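Local coordinates for glycine betaine/carnitine/choline ABC transporter (Staphylococcus aureus subsp. aureus Mu50, PDB 3O66), which probably acts as the substrate-binding component of an ABC importer, capturing glycine betaine, carnitine or choline for uptake, at residues A63-V68 with N228-Q233; L143-D148 with D157-F162. All coordinates share one frame; numbering follows the deposited sequence.

Interaction 1 of 2, residues A63-V68 with N228-Q233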
loop_
_atom_site.group_PDB
_atom_site.type_symbol
_atom_site.label_atom_id
_atom_site.label_comp_id
_atom_site.label_asym_id
_atom_site.label_seq_id
_atom_site.Cartn_x
_atom_site.Cartn_y
_atom_site.Cartn_z
ATOM N N ALA A 63 -5.753 -16.611 11.787
ATOM C CA ALA A 63 -4.629 -16.597 10.863
ATOM C C ALA A 63 -3.409 -16.166 11.618
ATOM O O ALA A 63 -3.514 -15.643 12.748
ATOM C CB ALA A 63 -4.882 -15.629 9.678
ATOM N N ASN A 64 -2.237 -16.361 11.007
ATOM C CA ASN A 64 -1.015 -15.967 11.693
ATOM C C ASN A 64 -0.058 -15.111 10.898
ATOM O O ASN A 64 1.007 -14.760 11.425
ATOM C CB ASN A 64 -0.299 -17.181 12.308
ATOM C CG ASN A 64 -0.227 -18.370 11.354
ATOM O OD1 ASN A 64 -0.444 -18.236 10.141
ATOM N ND2 ASN A 64 0.052 -19.548 11.907
ATOM N N ILE A 65 -0.422 -14.782 9.647
ATOM C CA ILE A 65 0.333 -13.836 8.802
ATOM C C ILE A 65 -0.698 -12.913 8.132
ATOM O O ILE A 65 -1.760 -13.371 7.783
ATOM C CB ILE A 65 1.154 -14.548 7.692
ATOM C CG1 ILE A 65 2.283 -15.401 8.298
ATOM C CG2 ILE A 65 1.698 -13.542 6.657
ATOM C CD1 ILE A 65 3.038 -16.260 7.248
ATOM N N SER A 66 -0.412 -11.609 8.061
ATOM C CA SER A 66 -1.107 -10.703 7.143
ATOM C C SER A 66 -0.167 -10.423 5.970
ATOM O O SER A 66 0.973 -9.994 6.184
ATOM C CB SER A 66 -1.467 -9.392 7.840
ATOM O OG SER A 66 -2.491 -9.587 8.821
ATOM N N GLY A 67 -0.636 -10.632 4.735
ATOM C CA GLY A 67 0.234 -10.442 3.565
ATOM C C GLY A 67 0.723 -9.000 3.494
ATOM O O GLY A 67 1.923 -8.739 3.291
ATOM N N VAL A 68 -0.196 -8.057 3.692
ATOM C CA VAL A 68 0.148 -6.637 3.608
ATOM C C VAL A 68 -0.671 -5.838 4.617
ATOM O O VAL A 68 -1.887 -6.029 4.755
ATOM C CB VAL A 68 0.032 -6.060 2.139
ATOM C CG1 VAL A 68 -1.385 -6.055 1.676
ATOM C CG2 VAL A 68 0.646 -4.662 2.045
ATOM N N ASN A 228 4.335 -13.656 16.591
ATOM C CA ASN A 228 5.586 -14.204 17.102
ATOM C C ASN A 228 5.444 -15.663 17.571
ATOM O O ASN A 228 6.430 -16.425 17.568
ATOM C CB ASN A 228 6.212 -13.258 18.154
ATOM C CG ASN A 228 6.691 -11.962 17.513
ATOM O OD1 ASN A 228 6.985 -11.940 16.314
ATOM N ND2 ASN A 228 6.746 -10.881 18.281
ATOM N N GLU A 229 4.217 -16.067 17.900
ATOM C CA GLU A 229 3.934 -17.486 18.173
ATOM C C GLU A 229 4.349 -18.329 16.950
ATOM O O GLU A 229 5.030 -19.337 17.103
ATOM C CB GLU A 229 2.458 -17.724 18.532
ATOM C CG GLU A 229 2.117 -19.209 18.788
ATOM C CD GLU A 229 0.624 -19.472 19.062
ATOM O OE1 GLU A 229 -0.224 -18.623 18.705
ATOM O OE2 GLU A 229 0.295 -20.552 19.623
ATOM N N LEU A 230 3.957 -17.895 15.748
ATOM C CA LEU A 230 4.323 -18.620 14.520
ATOM C C LEU A 230 5.834 -18.572 14.284
ATOM O O LEU A 230 6.472 -19.601 13.927
ATOM C CB LEU A 230 3.586 -18.046 13.289
ATOM C CG LEU A 230 4.100 -18.556 11.937
ATOM C CD1 LEU A 230 3.827 -20.063 11.767
ATOM C CD2 LEU A 230 3.480 -17.765 10.796
ATOM N N LEU A 231 6.413 -17.384 14.465
ATOM C CA LEU A 231 7.847 -17.196 14.257
ATOM C C LEU A 231 8.683 -17.966 15.288
ATOM O O LEU A 231 9.815 -18.372 15.004
ATOM C CB LEU A 231 8.201 -15.703 14.252
ATOM C CG LEU A 231 7.552 -14.855 13.134
ATOM C CD1 LEU A 231 8.158 -13.460 13.154
ATOM C CD2 LEU A 231 7.713 -15.467 11.734
ATOM N N ARG A 232 8.135 -18.174 16.483
ATOM C CA ARG A 232 8.830 -19.010 17.470
ATOM C C ARG A 232 8.767 -20.491 17.121
ATOM O O ARG A 232 9.749 -21.226 17.296
ATOM C CB ARG A 232 8.329 -18.728 18.894
ATOM C CG ARG A 232 8.862 -17.402 19.432
ATOM C CD ARG A 232 8.487 -17.137 20.878
ATOM N NE ARG A 232 7.041 -17.070 21.064
ATOM C CZ ARG A 232 6.324 -15.948 21.117
ATOM N NH1 ARG A 232 6.896 -14.759 21.019
ATOM N NH2 ARG A 232 5.018 -16.030 21.279
ATOM N N GLN A 233 7.622 -20.919 16.604
ATOM C CA GLN A 233 7.445 -22.288 16.166
ATOM C C GLN A 233 8.303 -22.621 14.928
ATOM O O GLN A 233 8.859 -23.716 14.852
ATOM C CB GLN A 233 5.960 -22.553 15.895
ATOM C CG GLN A 233 5.671 -23.957 15.418
ATOM C CD GLN A 233 4.221 -24.355 15.643
ATOM O OE1 GLN A 233 3.300 -23.596 15.327
ATOM N NE2 GLN A 233 4.014 -25.547 16.194
#
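Strand-to-helix packing in one lobe of a type II periplasmic-binding-protein fold brings Asn64 and Ile65, at the start of strand 65-70, against Leu230 of helix 228-233. This short helix directly follows strand 222-227, the antiparallel neighbour of strand 65-70, so the contact lies where the chain leaves the sheet. Leu230 supplies the helix side alone. Its CG is anti to the backbone N (chi1 169°), which turns the branch so that CD2 points at the strand while CD1 lies beside the Asn64 amide nitrogen. CD2 alone reaches Ile65, meeting Ile65 CG1 at 3.6 Å and Ile65 CD1 at 3.9 Å. Asn64 lies across the same leucine at about a right angle. Its amide is not spent on the helix: OD1 accepts a bond from the backbone N of Lys12, and ND2 is bonded to the carbonyl oxygen of Asp10. These two bonds satisfy the amide and hold its rotation, while its CG, OD1 and ND2 lie in van der Waals contact with Leu230. Val11 also packs on all three residues. Leu230 CD2 sits 3.8 Å from Asn64 CG, and Leu230 CD1 approaches Asn64 ND2 to 3.8 Å.

Interaction 2 of 2, residues L143-D148 with D157-F162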
loop_
_atom_site.group_PDB
_atom_site.type_symbol
_atom_site.label_atom_id
_atom_site.label_comp_id
_atom_site.label_asym_id
_atom_site.label_seq_id
_atom_site.Cartn_x
_atom_site.Cartn_y
_atom_site.Cartn_z
ATOM N N LEU A 143 -6.805 24.950 -12.375
ATOM C CA LEU A 143 -6.816 23.481 -12.548
ATOM C C LEU A 143 -8.074 22.810 -11.958
ATOM O O LEU A 143 -8.669 23.333 -11.030
ATOM C CB LEU A 143 -5.553 22.861 -11.937
ATOM C CG LEU A 143 -4.216 23.255 -12.604
ATOM C CD1 LEU A 143 -2.998 22.636 -11.894
ATOM C CD2 LEU A 143 -4.201 22.902 -14.094
ATOM N N ARG A 144 -8.449 21.656 -12.510
ATOM C CA ARG A 144 -9.556 20.834 -12.021
ATOM C C ARG A 144 -8.988 19.665 -11.184
ATOM O O ARG A 144 -8.191 18.855 -11.702
ATOM C CB ARG A 144 -10.371 20.275 -13.216
ATOM C CG ARG A 144 -10.976 21.355 -14.132
ATOM C CD ARG A 144 -11.355 20.778 -15.511
ATOM N NE ARG A 144 -10.156 20.329 -16.217
ATOM C CZ ARG A 144 -10.167 19.594 -17.331
ATOM N NH1 ARG A 144 -11.313 19.234 -17.887
ATOM N NH2 ARG A 144 -9.021 19.220 -17.893
ATOM N N LEU A 145 -9.360 19.622 -9.897
ATOM C CA LEU A 145 -9.048 18.505 -8.978
ATOM C C LEU A 145 -10.212 17.497 -8.816
ATOM O O LEU A 145 -11.346 17.900 -8.577
ATOM C CB LEU A 145 -8.666 19.023 -7.586
ATOM C CG LEU A 145 -8.325 18.002 -6.484
ATOM C CD1 LEU A 145 -7.076 17.161 -6.830
ATOM C CD2 LEU A 145 -8.122 18.726 -5.145
ATOM N N GLY A 146 -9.907 16.208 -8.938
ATOM C CA GLY A 146 -10.846 15.117 -8.579
ATOM C C GLY A 146 -10.316 14.423 -7.332
ATOM O O GLY A 146 -9.110 14.153 -7.244
HETATM N N MSE A 147 -11.198 14.150 -6.364
HETATM C CA MSE A 147 -10.810 13.408 -5.152
HETATM C C MSE A 147 -11.948 12.482 -4.721
HETATM O O MSE A 147 -13.089 12.688 -5.132
HETATM C CB MSE A 147 -10.480 14.392 -4.006
HETATM C CG MSE A 147 -11.683 15.106 -3.468
HETATM SE SE MSE A 147 -12.126 16.595 -4.628
HETATM C CE MSE A 147 -11.404 17.982 -3.426
ATOM N N ASP A 148 -11.651 11.487 -3.888
ATOM C CA ASP A 148 -12.702 10.674 -3.271
ATOM C C ASP A 148 -13.717 11.573 -2.558
ATOM O O ASP A 148 -13.328 12.509 -1.863
ATOM C CB ASP A 148 -12.135 9.710 -2.228
ATOM C CG ASP A 148 -13.204 8.789 -1.668
ATOM O OD1 ASP A 148 -13.614 7.833 -2.364
ATOM O OD2 ASP A 148 -13.682 9.048 -0.558
ATOM N N ASP A 157 -8.259 16.290 8.399
ATOM C CA ASP A 157 -7.226 15.824 7.465
ATOM C C ASP A 157 -7.751 15.615 6.035
ATOM O O ASP A 157 -7.199 14.821 5.253
ATOM C CB ASP A 157 -6.464 14.599 8.017
ATOM C CG ASP A 157 -7.378 13.419 8.348
ATOM O OD1 ASP A 157 -7.899 12.778 7.408
ATOM O OD2 ASP A 157 -7.547 13.116 9.554
ATOM N N GLY A 158 -8.821 16.344 5.707
ATOM C CA GLY A 158 -9.395 16.358 4.365
ATOM C C GLY A 158 -9.003 17.622 3.611
ATOM O O GLY A 158 -7.959 18.223 3.889
ATOM N N TYR A 159 -9.848 18.030 2.667
ATOM C CA TYR A 159 -9.546 19.163 1.786
ATOM C C TYR A 159 -9.312 20.496 2.525
ATOM O O TYR A 159 -8.396 21.242 2.161
ATOM C CB TYR A 159 -10.623 19.307 0.697
ATOM C CG TYR A 159 -10.311 20.354 -0.360
ATOM C CD1 TYR A 159 -9.070 20.367 -1.007
ATOM C CD2 TYR A 159 -11.257 21.317 -0.728
ATOM C CE1 TYR A 159 -8.766 21.326 -1.975
ATOM C CE2 TYR A 159 -10.964 22.277 -1.716
ATOM C CZ TYR A 159 -9.703 22.269 -2.322
ATOM O OH TYR A 159 -9.371 23.190 -3.289
ATOM N N GLU A 160 -10.114 20.791 3.557
ATOM C CA GLU A 160 -9.937 22.047 4.303
ATOM C C GLU A 160 -8.559 22.119 4.935
ATOM O O GLU A 160 -7.885 23.135 4.823
ATOM C CB GLU A 160 -11.038 22.290 5.360
ATOM C CG GLU A 160 -12.432 22.530 4.768
ATOM C CD GLU A 160 -12.498 23.714 3.785
ATOM O OE1 GLU A 160 -11.972 24.808 4.099
ATOM O OE2 GLU A 160 -13.085 23.546 2.691
ATOM N N GLY A 161 -8.141 21.021 5.564
ATOM C CA GLY A 161 -6.827 20.931 6.183
ATOM C C GLY A 161 -5.700 21.008 5.169
ATOM O O GLY A 161 -4.664 21.598 5.446
ATOM N N PHE A 162 -5.905 20.414 3.991
ATOM C CA PHE A 162 -4.910 20.449 2.925
ATOM C C PHE A 162 -4.687 21.873 2.425
ATOM O O PHE A 162 -3.545 22.272 2.194
ATOM C CB PHE A 162 -5.308 19.533 1.751
ATOM C CG PHE A 162 -4.585 19.855 0.465
ATOM C CD1 PHE A 162 -3.380 19.230 0.147
ATOM C CD2 PHE A 162 -5.097 20.808 -0.420
ATOM C CE1 PHE A 162 -2.700 19.556 -1.033
ATOM C CE2 PHE A 162 -4.430 21.135 -1.610
ATOM C CZ PHE A 162 -3.232 20.512 -1.911
#
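Met147, present as selenomethionine, and Leu145 meet Tyr159 in a beta-alpha-beta unit, in which strand 144-148 leads through helix 159-166 to the parallel neighbouring strand 172-176. Alternate residues of a strand point to the same face of the sheet, so Leu145 and Met147 both face the crossover helix, and here they meet one aromatic ring.

The closer part is the methyl-to-ring contact. Met147 CE lies over one face of Tyr159, 4.2 Å from the ring centroid and only 16° off the ring normal, a CH-pi arrangement. It is displaced toward the CG side, with Tyr159 CG at 4.0 Å. The Met147 side chain, bent at both chi2 and chi3, stands roughly perpendicular to the tyrosine and presents its terminal methyl rather than its selenium. Leu145 touches less closely: CD2 approaches Tyr159 CE1 obliquely at 4.2 Å, the two side chains running past each other in opposite senses. Val173 of the next strand touches both Met147 and Tyr159, and Tyr159 OH accepts a bond from the backbone N of Phe170, anchoring the far end of the ring.

The other side of the helix is looser. Glu160 turns to solvent, where it pairs with Lys163, and exposed Asp157 precedes the helix. Gly158 occupies the N-cap position, its carbonyl oxygen receiving Phe162 N at 3.0 Å in the first helical turn.

Only apolar and CH-pi contacts join the two segments, over a modest 102 Å² of buried surface. The chemistry is consistent with apolar burial and dispersion, rather than polar bonds, joining the helix to this strand. Packing probably sets the ring's tilt, while the directional bond that holds the hydroxyl end comes from the segment leading into strand 172-176.

The two interactions occupy different lobes of the binding protein, on opposite sides of the chain's centre, with their centres about 38 Å apart and their nearest atoms about 19 Å apart. Each joins a strand of a five-stranded mixed sheet to a helix, but the two sheets are separate. Interaction 1 pairs segments distant in sequence: after strand 65-70 the chain adds edge strand 104-106, crosses to build the sheet that contains interaction 2, and returns through strand 222-227. Interaction 2 joins the first strand and the helix of one crossover. Contacts within two separate sheets are consistent with the family's two-lobed architecture, in which ligand binds in the cleft between the lobes.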